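Local coordinates for protein ribokinase (Giardia lamblia, PDB 6WHJ) that probably phosphorylates D-ribose at its 5-hydroxyl with ATP and magnesium, giving the ribose 5-phosphate used for nucleotide synthesis and the pentose phosphate pathway, at residues G121-M132 and N151-A162. Sequence-based numbering, arbitrary orientation.
Sequences GMLKPSLVPDLM and NTLLFVEVIKQA
Leu123 O reaches Asn151 through one ordered water: the water donates to Leu123 O at 3.1 Å and accepts from Asn151 ND2 at 3.0 Å. No direct hydrogen bond joins the two segments; Gly121 O lies close to the same amide nitrogen, but the angle is too poor for a bond. On the other branch of the amide, the aliphatic chain of Lys124 passes Asn151 OD1 at a slant, with CG the nearest carbon. Most of the other side-chain contacts are apolar, and many of them gather round the Phe155 ring. Pro125 CD sits 4.0 Å from the centroid of the Phe155 ring and only 6° off the normal, a CH-pi contact squarely over one face. Val128 CG2 meets the rim in the ring plane, and Leu131 CD2 approaches Phe155 CE1 near that plane at 3.6 Å, while Leu123 CG packs against Phe155 CE2. With its CG anti to the carbonyl carbon (chi1 -81°), Phe155 reaches from the helix to the loop, and it also touches Met143 of strand 140-143. This places the contact in the three-layer alpha/beta/alpha body of the PfkB carbohydrate kinase fold: helix 149-165 follows strand 140-143 of the large sheet, and the 121-132 connection runs along that helix, its Leu123, Val128 and Leu131 reaching strand 62-69. Pro125 also wedges between successive helical turns, its CD 3.5 Å from Leu154 CB and its CG against Val158 CG2. At the far end the Met132 chain bends at both chi2 and chi3, which brings its methyl CE back to Val158 CG1 at 3.8 Å and alongside Gln161 CB, with SD resting on Ala162 CB. Gln161 is itself tied one turn back, NE2 donating almost straight (171°) to the anti lone pair of Glu157 OE2.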
ATOM      1  N   GLY B 121       6.015 -10.636 -13.872  1.00 24.17           N
ATOM      2  CA  GLY B 121       5.479 -11.901 -14.334  1.00 26.31           C
ATOM      3  C   GLY B 121       5.679 -12.177 -15.818  1.00 29.83           C
ATOM      4  O   GLY B 121       5.400 -13.302 -16.252  1.00 32.28           O
ATOM      5  N   MET B 122       6.149 -11.198 -16.603  1.00 27.71           N
ATOM      6  CA  MET B 122       6.426 -11.423 -18.019  1.00 28.88           C
ATOM      7  C   MET B 122       7.880 -11.771 -18.311  1.00 28.61           C
ATOM      8  O   MET B 122       8.202 -12.075 -19.469  1.00 27.51           O
ATOM      9  CB  MET B 122       6.058 -10.201 -18.872  1.00 28.55           C
ATOM     10  CG  MET B 122       4.602 -10.113 -19.276  1.00 33.27           C
ATOM     11  SD  MET B 122       3.513  -9.565 -17.962  1.00 43.18           S
ATOM     12  CE  MET B 122       2.004  -9.363 -18.922  1.00 35.47           C
ATOM     13  N   LEU B 123       8.765 -11.703 -17.316  1.00 25.35           N
ATOM     14  CA  LEU B 123      10.189 -11.969 -17.514  1.00 25.52           C
ATOM     15  C   LEU B 123      10.367 -13.464 -17.741  1.00 26.11           C
ATOM     16  O   LEU B 123      10.294 -14.258 -16.803  1.00 24.86           O
ATOM     17  CB  LEU B 123      10.996 -11.488 -16.309  1.00 28.21           C
ATOM     18  CG  LEU B 123      12.525 -11.548 -16.395  1.00 26.72           C
ATOM     19  CD1 LEU B 123      13.003 -10.649 -17.497  1.00 23.18           C
ATOM     20  CD2 LEU B 123      13.171 -11.141 -15.094  1.00 23.87           C
ATOM     21  N   LYS B 124      10.592 -13.843 -18.996  1.00 31.93           N
ATOM     22  CA  LYS B 124      10.853 -15.191 -19.479  1.00 26.94           C
ATOM     23  C   LYS B 124      12.147 -15.137 -20.271  1.00 28.77           C
ATOM     24  O   LYS B 124      12.582 -14.054 -20.676  1.00 28.66           O
ATOM     25  CB  LYS B 124       9.763 -15.729 -20.425  1.00 28.13           C
ATOM     26  CG  LYS B 124       8.309 -15.472 -20.138  1.00 26.57           C
ATOM     27  CD  LYS B 124       7.512 -16.077 -21.282  1.00 27.12           C
ATOM     28  CE  LYS B 124       6.082 -16.366 -20.914  1.00 28.62           C
ATOM     29  NZ  LYS B 124       5.446 -15.177 -20.288  1.00 31.74           N
ATOM     30  N   PRO B 125      12.788 -16.284 -20.517  1.00 27.82           N
ATOM     31  CA  PRO B 125      13.937 -16.274 -21.434  1.00 28.42           C
ATOM     32  C   PRO B 125      13.628 -15.642 -22.782  1.00 32.78           C
ATOM     33  O   PRO B 125      14.425 -14.833 -23.275  1.00 33.94           O
ATOM     34  CB  PRO B 125      14.274 -17.767 -21.582  1.00 28.80           C
ATOM     35  CG  PRO B 125      13.827 -18.370 -20.281  1.00 28.88           C
ATOM     36  CD  PRO B 125      12.587 -17.606 -19.893  1.00 27.49           C
ATOM     37  N   SER B 126      12.464 -15.949 -23.367  1.00 31.47           N
ATOM     38  CA  SER B 126      12.131 -15.438 -24.697  1.00 31.08           C
ATOM     39  C   SER B 126      12.083 -13.907 -24.733  1.00 33.49           C
ATOM     40  O   SER B 126      12.287 -13.305 -25.795  1.00 31.75           O
ATOM     41  CB  SER B 126      10.813 -16.058 -25.178  1.00 30.40           C
ATOM     42  OG  SER B 126       9.691 -15.529 -24.481  1.00 33.54           O
ATOM     43  N   LEU B 127      11.771 -13.263 -23.608  1.00 29.45           N
ATOM     44  CA  LEU B 127      11.801 -11.805 -23.558  1.00 30.97           C
ATOM     45  C   LEU B 127      13.222 -11.256 -23.619  1.00 31.96           C
ATOM     46  O   LEU B 127      13.416 -10.101 -24.018  1.00 29.70           O
ATOM     47  CB  LEU B 127      11.113 -11.309 -22.282  1.00 29.89           C
ATOM     48  CG  LEU B 127      10.882  -9.804 -22.238  1.00 32.53           C
ATOM     49  CD1 LEU B 127       9.952  -9.425 -23.375  1.00 26.76           C
ATOM     50  CD2 LEU B 127      10.331  -9.354 -20.878  1.00 29.52           C
ATOM     51  N   VAL B 128      14.210 -12.050 -23.221  1.00 28.60           N
ATOM     52  CA  VAL B 128      15.608 -11.628 -23.223  1.00 34.49           C
ATOM     53  C   VAL B 128      16.380 -12.666 -24.031  1.00 34.48           C
ATOM     54  O   VAL B 128      17.174 -13.442 -23.473  1.00 32.64           O
ATOM     55  CB  VAL B 128      16.152 -11.462 -21.791  1.00 33.44           C
ATOM     56  CG1 VAL B 128      15.706 -10.138 -21.211  1.00 32.46           C
ATOM     57  CG2 VAL B 128      15.672 -12.584 -20.884  1.00 32.49           C
ATOM     58  N   PRO B 129      16.183 -12.702 -25.351  1.00 31.58           N
ATOM     59  CA  PRO B 129      16.704 -13.819 -26.152  1.00 34.11           C
ATOM     60  C   PRO B 129      18.218 -13.918 -26.180  1.00 39.17           C
ATOM     61  O   PRO B 129      18.740 -14.973 -26.564  1.00 36.57           O
ATOM     62  CB  PRO B 129      16.135 -13.534 -27.545  1.00 32.09           C
ATOM     63  CG  PRO B 129      15.910 -12.062 -27.565  1.00 31.86           C
ATOM     64  CD  PRO B 129      15.469 -11.720 -26.186  1.00 36.63           C
ATOM     65  N   ASP B 130      18.940 -12.847 -25.845  1.00 38.69           N
ATOM     66  CA  ASP B 130      20.395 -12.833 -25.927  1.00 37.93           C
ATOM     67  C   ASP B 130      21.060 -13.058 -24.580  1.00 34.68           C
ATOM     68  O   ASP B 130      22.255 -12.784 -24.433  1.00 35.42           O
ATOM     69  CB  ASP B 130      20.864 -11.522 -26.551  1.00 38.40           C
ATOM     70  CG  ASP B 130      20.426 -11.396 -27.991  1.00 42.94           C
ATOM     71  OD1 ASP B 130      20.641 -12.365 -28.748  1.00 39.40           O
ATOM     72  OD2 ASP B 130      19.837 -10.355 -28.353  1.00 52.11           O
ATOM     73  N   LEU B 131      20.323 -13.602 -23.613  1.00 33.24           N
ATOM     74  CA  LEU B 131      20.877 -13.808 -22.282  1.00 29.34           C
ATOM     75  C   LEU B 131      21.985 -14.851 -22.301  1.00 31.76           C
ATOM     76  O   LEU B 131      22.979 -14.717 -21.580  1.00 33.07           O
ATOM     77  CB  LEU B 131      19.764 -14.234 -21.328  1.00 32.19           C
ATOM     78  CG  LEU B 131      20.131 -14.654 -19.904  1.00 28.24           C
ATOM     79  CD1 LEU B 131      20.750 -13.479 -19.165  1.00 33.38           C
ATOM     80  CD2 LEU B 131      18.904 -15.165 -19.181  1.00 22.88           C
ATOM     81  N   MET B 132      21.828 -15.895 -23.123  1.00 34.99           N
ATOM     82  CA  MET B 132      22.793 -16.989 -23.154  1.00 32.61           C
ATOM     83  C   MET B 132      24.196 -16.476 -23.468  1.00 33.10           C
ATOM     84  O   MET B 132      25.182 -16.942 -22.886  1.00 36.09           O
ATOM     85  CB  MET B 132      22.356 -18.043 -24.180  1.00 32.08           C
ATOM     86  CG  MET B 132      23.287 -19.241 -24.291  1.00 35.43           C
ATOM     87  SD  MET B 132      23.330 -20.278 -22.799  1.00 41.69           S
ATOM     88  CE  MET B 132      21.657 -20.938 -22.795  1.00 33.84           C
ATOM     89  N   ASN B 151       8.251 -19.184 -14.961  1.00 31.02           N
ATOM     90  CA  ASN B 151       9.315 -18.508 -15.689  1.00 27.10           C
ATOM     91  C   ASN B 151      10.662 -18.671 -15.006  1.00 28.37           C
ATOM     92  O   ASN B 151      11.696 -18.679 -15.681  1.00 30.60           O
ATOM     93  CB  ASN B 151       8.967 -17.033 -15.854  1.00 28.88           C
ATOM     94  CG  ASN B 151       7.786 -16.826 -16.774  1.00 28.16           C
ATOM     95  OD1 ASN B 151       7.518 -17.658 -17.641  1.00 30.73           O
ATOM     96  ND2 ASN B 151       7.068 -15.725 -16.591  1.00 28.01           N
ATOM     97  N   THR B 152      10.674 -18.787 -13.678  1.00 27.86           N
ATOM     98  CA  THR B 152      11.908 -19.143 -12.985  1.00 24.89           C
ATOM     99  C   THR B 152      12.440 -20.480 -13.486  1.00 29.80           C
ATOM    100  O   THR B 152      13.643 -20.627 -13.729  1.00 29.12           O
ATOM    101  CB  THR B 152      11.664 -19.194 -11.482  1.00 25.87           C
ATOM    102  OG1 THR B 152      11.229 -17.906 -11.030  1.00 25.41           O
ATOM    103  CG2 THR B 152      12.942 -19.553 -10.752  1.00 27.36           C
ATOM    104  N   LEU B 153      11.550 -21.465 -13.666  1.00 30.06           N
ATOM    105  CA  LEU B 153      11.988 -22.774 -14.141  1.00 29.86           C
ATOM    106  C   LEU B 153      12.482 -22.703 -15.581  1.00 33.36           C
ATOM    107  O   LEU B 153      13.363 -23.482 -15.978  1.00 32.87           O
ATOM    108  CB  LEU B 153      10.859 -23.800 -13.996  1.00 24.88           C
ATOM    109  CG  LEU B 153      10.465 -24.093 -12.546  1.00 28.97           C
ATOM    110  CD1 LEU B 153       9.499 -25.244 -12.440  1.00 26.02           C
ATOM    111  CD2 LEU B 153      11.703 -24.328 -11.665  1.00 30.43           C
ATOM    112  N   LEU B 154      11.925 -21.795 -16.382  1.00 29.55           N
ATOM    113  CA  LEU B 154      12.491 -21.582 -17.707  1.00 32.61           C
ATOM    114  C   LEU B 154      13.890 -20.986 -17.607  1.00 32.45           C
ATOM    115  O   LEU B 154      14.799 -21.412 -18.331  1.00 34.48           O
ATOM    116  CB  LEU B 154      11.580 -20.694 -18.559  1.00 34.39           C
ATOM    117  CG  LEU B 154      10.193 -21.219 -18.954  1.00 28.48           C
ATOM    118  CD1 LEU B 154       9.425 -20.160 -19.726  1.00 27.04           C
ATOM    119  CD2 LEU B 154      10.295 -22.504 -19.745  1.00 28.47           C
ATOM    120  N   PHE B 155      14.094 -20.016 -16.702  1.00 23.58           N
ATOM    121  CA  PHE B 155      15.439 -19.467 -16.539  1.00 28.34           C
ATOM    122  C   PHE B 155      16.400 -20.500 -15.978  1.00 29.70           C
ATOM    123  O   PHE B 155      17.582 -20.493 -16.333  1.00 27.10           O
ATOM    124  CB  PHE B 155      15.436 -18.230 -15.638  1.00 27.47           C
ATOM    125  CG  PHE B 155      15.043 -16.974 -16.346  1.00 27.44           C
ATOM    126  CD1 PHE B 155      15.846 -16.453 -17.349  1.00 27.67           C
ATOM    127  CD2 PHE B 155      13.873 -16.308 -16.008  1.00 27.99           C
ATOM    128  CE1 PHE B 155      15.482 -15.306 -18.016  1.00 27.57           C
ATOM    129  CE2 PHE B 155      13.503 -15.152 -16.666  1.00 26.43           C
ATOM    130  CZ  PHE B 155      14.308 -14.649 -17.667  1.00 28.61           C
ATOM    131  N   VAL B 156      15.913 -21.382 -15.100  1.00 32.08           N
ATOM    132  CA  VAL B 156      16.738 -22.468 -14.578  1.00 30.00           C
ATOM    133  C   VAL B 156      17.280 -23.322 -15.716  1.00 34.10           C
ATOM    134  O   VAL B 156      18.462 -23.691 -15.730  1.00 33.82           O
ATOM    135  CB  VAL B 156      15.932 -23.300 -13.564  1.00 30.38           C
ATOM    136  CG1 VAL B 156      16.520 -24.689 -13.408  1.00 29.73           C
ATOM    137  CG2 VAL B 156      15.895 -22.589 -12.217  1.00 30.55           C
ATOM    138  N   GLU B 157      16.438 -23.632 -16.704  1.00 36.84           N
ATOM    139  CA  GLU B 157      16.918 -24.431 -17.826  1.00 37.22           C
ATOM    140  C   GLU B 157      17.971 -23.677 -18.635  1.00 37.27           C
ATOM    141  O   GLU B 157      18.973 -24.267 -19.060  1.00 40.05           O
ATOM    142  CB  GLU B 157      15.747 -24.864 -18.704  1.00 36.54           C
ATOM    143  CG  GLU B 157      16.180 -25.630 -19.935  1.00 44.13           C
ATOM    144  CD  GLU B 157      16.910 -26.926 -19.609  1.00 50.81           C
ATOM    145  OE1 GLU B 157      16.695 -27.493 -18.510  1.00 53.45           O
ATOM    146  OE2 GLU B 157      17.715 -27.370 -20.457  1.00 49.78           O
ATOM    147  N   VAL B 158      17.801 -22.365 -18.806  1.00 33.67           N
ATOM    148  CA  VAL B 158      18.821 -21.589 -19.503  1.00 32.41           C
ATOM    149  C   VAL B 158      20.146 -21.670 -18.763  1.00 33.37           C
ATOM    150  O   VAL B 158      21.204 -21.892 -19.369  1.00 34.43           O
ATOM    151  CB  VAL B 158      18.364 -20.129 -19.661  1.00 31.07           C
ATOM    152  CG1 VAL B 158      19.507 -19.268 -20.160  1.00 27.40           C
ATOM    153  CG2 VAL B 158      17.180 -20.049 -20.615  1.00 30.00           C
ATOM    154  N   ILE B 159      20.106 -21.523 -17.438  1.00 34.82           N
ATOM    155  CA  ILE B 159      21.329 -21.533 -16.642  1.00 34.58           C
ATOM    156  C   ILE B 159      21.990 -22.910 -16.690  1.00 35.69           C
ATOM    157  O   ILE B 159      23.220 -23.025 -16.790  1.00 35.59           O
ATOM    158  CB  ILE B 159      21.000 -21.092 -15.211  1.00 32.29           C
ATOM    159  CG1 ILE B 159      20.460 -19.660 -15.221  1.00 27.47           C
ATOM    160  CG2 ILE B 159      22.245 -21.158 -14.339  1.00 31.25           C
ATOM    161  CD1 ILE B 159      19.908 -19.214 -13.881  1.00 25.48           C
ATOM    162  N   LYS B 160      21.185 -23.977 -16.652  1.00 34.35           N
ATOM    163  CA  LYS B 160      21.730 -25.328 -16.771  1.00 34.93           C
ATOM    164  C   LYS B 160      22.497 -25.486 -18.075  1.00 37.99           C
ATOM    165  O   LYS B 160      23.591 -26.068 -18.097  1.00 34.36           O
ATOM    166  CB  LYS B 160      20.606 -26.363 -16.656  1.00 38.85           C
ATOM    167  CG  LYS B 160      21.022 -27.840 -16.775  1.00 35.44           C
ATOM    168  CD  LYS B 160      19.802 -28.750 -16.733  1.00 39.59           C
ATOM    169  CE  LYS B 160      20.169 -30.220 -16.784  1.00 54.94           C
ATOM    170  NZ  LYS B 160      18.981 -31.098 -17.028  1.00 63.16           N
ATOM    171  N   GLN B 161      21.955 -24.937 -19.163  1.00 38.20           N
ATOM    172  CA  GLN B 161      22.641 -24.977 -20.449  1.00 36.10           C
ATOM    173  C   GLN B 161      23.862 -24.064 -20.474  1.00 39.87           C
ATOM    174  O   GLN B 161      24.845 -24.365 -21.164  1.00 41.37           O
ATOM    175  CB  GLN B 161      21.680 -24.576 -21.567  1.00 37.48           C
ATOM    176  CG  GLN B 161      20.779 -25.688 -22.074  1.00 40.51           C
ATOM    177  CD  GLN B 161      19.689 -25.177 -23.005  1.00 51.13           C
ATOM    178  OE1 GLN B 161      19.946 -24.395 -23.920  1.00 62.40           O
ATOM    179  NE2 GLN B 161      18.466 -25.644 -22.789  1.00 53.15           N
ATOM    180  N   ALA B 162      23.826 -22.954 -19.727  1.00 38.41           N
ATOM    181  CA  ALA B 162      24.973 -22.049 -19.702  1.00 37.74           C
ATOM    182  C   ALA B 162      26.119 -22.633 -18.887  1.00 36.95           C
ATOM    183  O   ALA B 162      27.290 -22.456 -19.245  1.00 35.36           O
ATOM    184  CB  ALA B 162      24.568 -20.683 -19.147  1.00 34.94           C
TER
HETATM  185  O   HOH W   1       8.217 -13.803 -14.577  1.00 22.68           O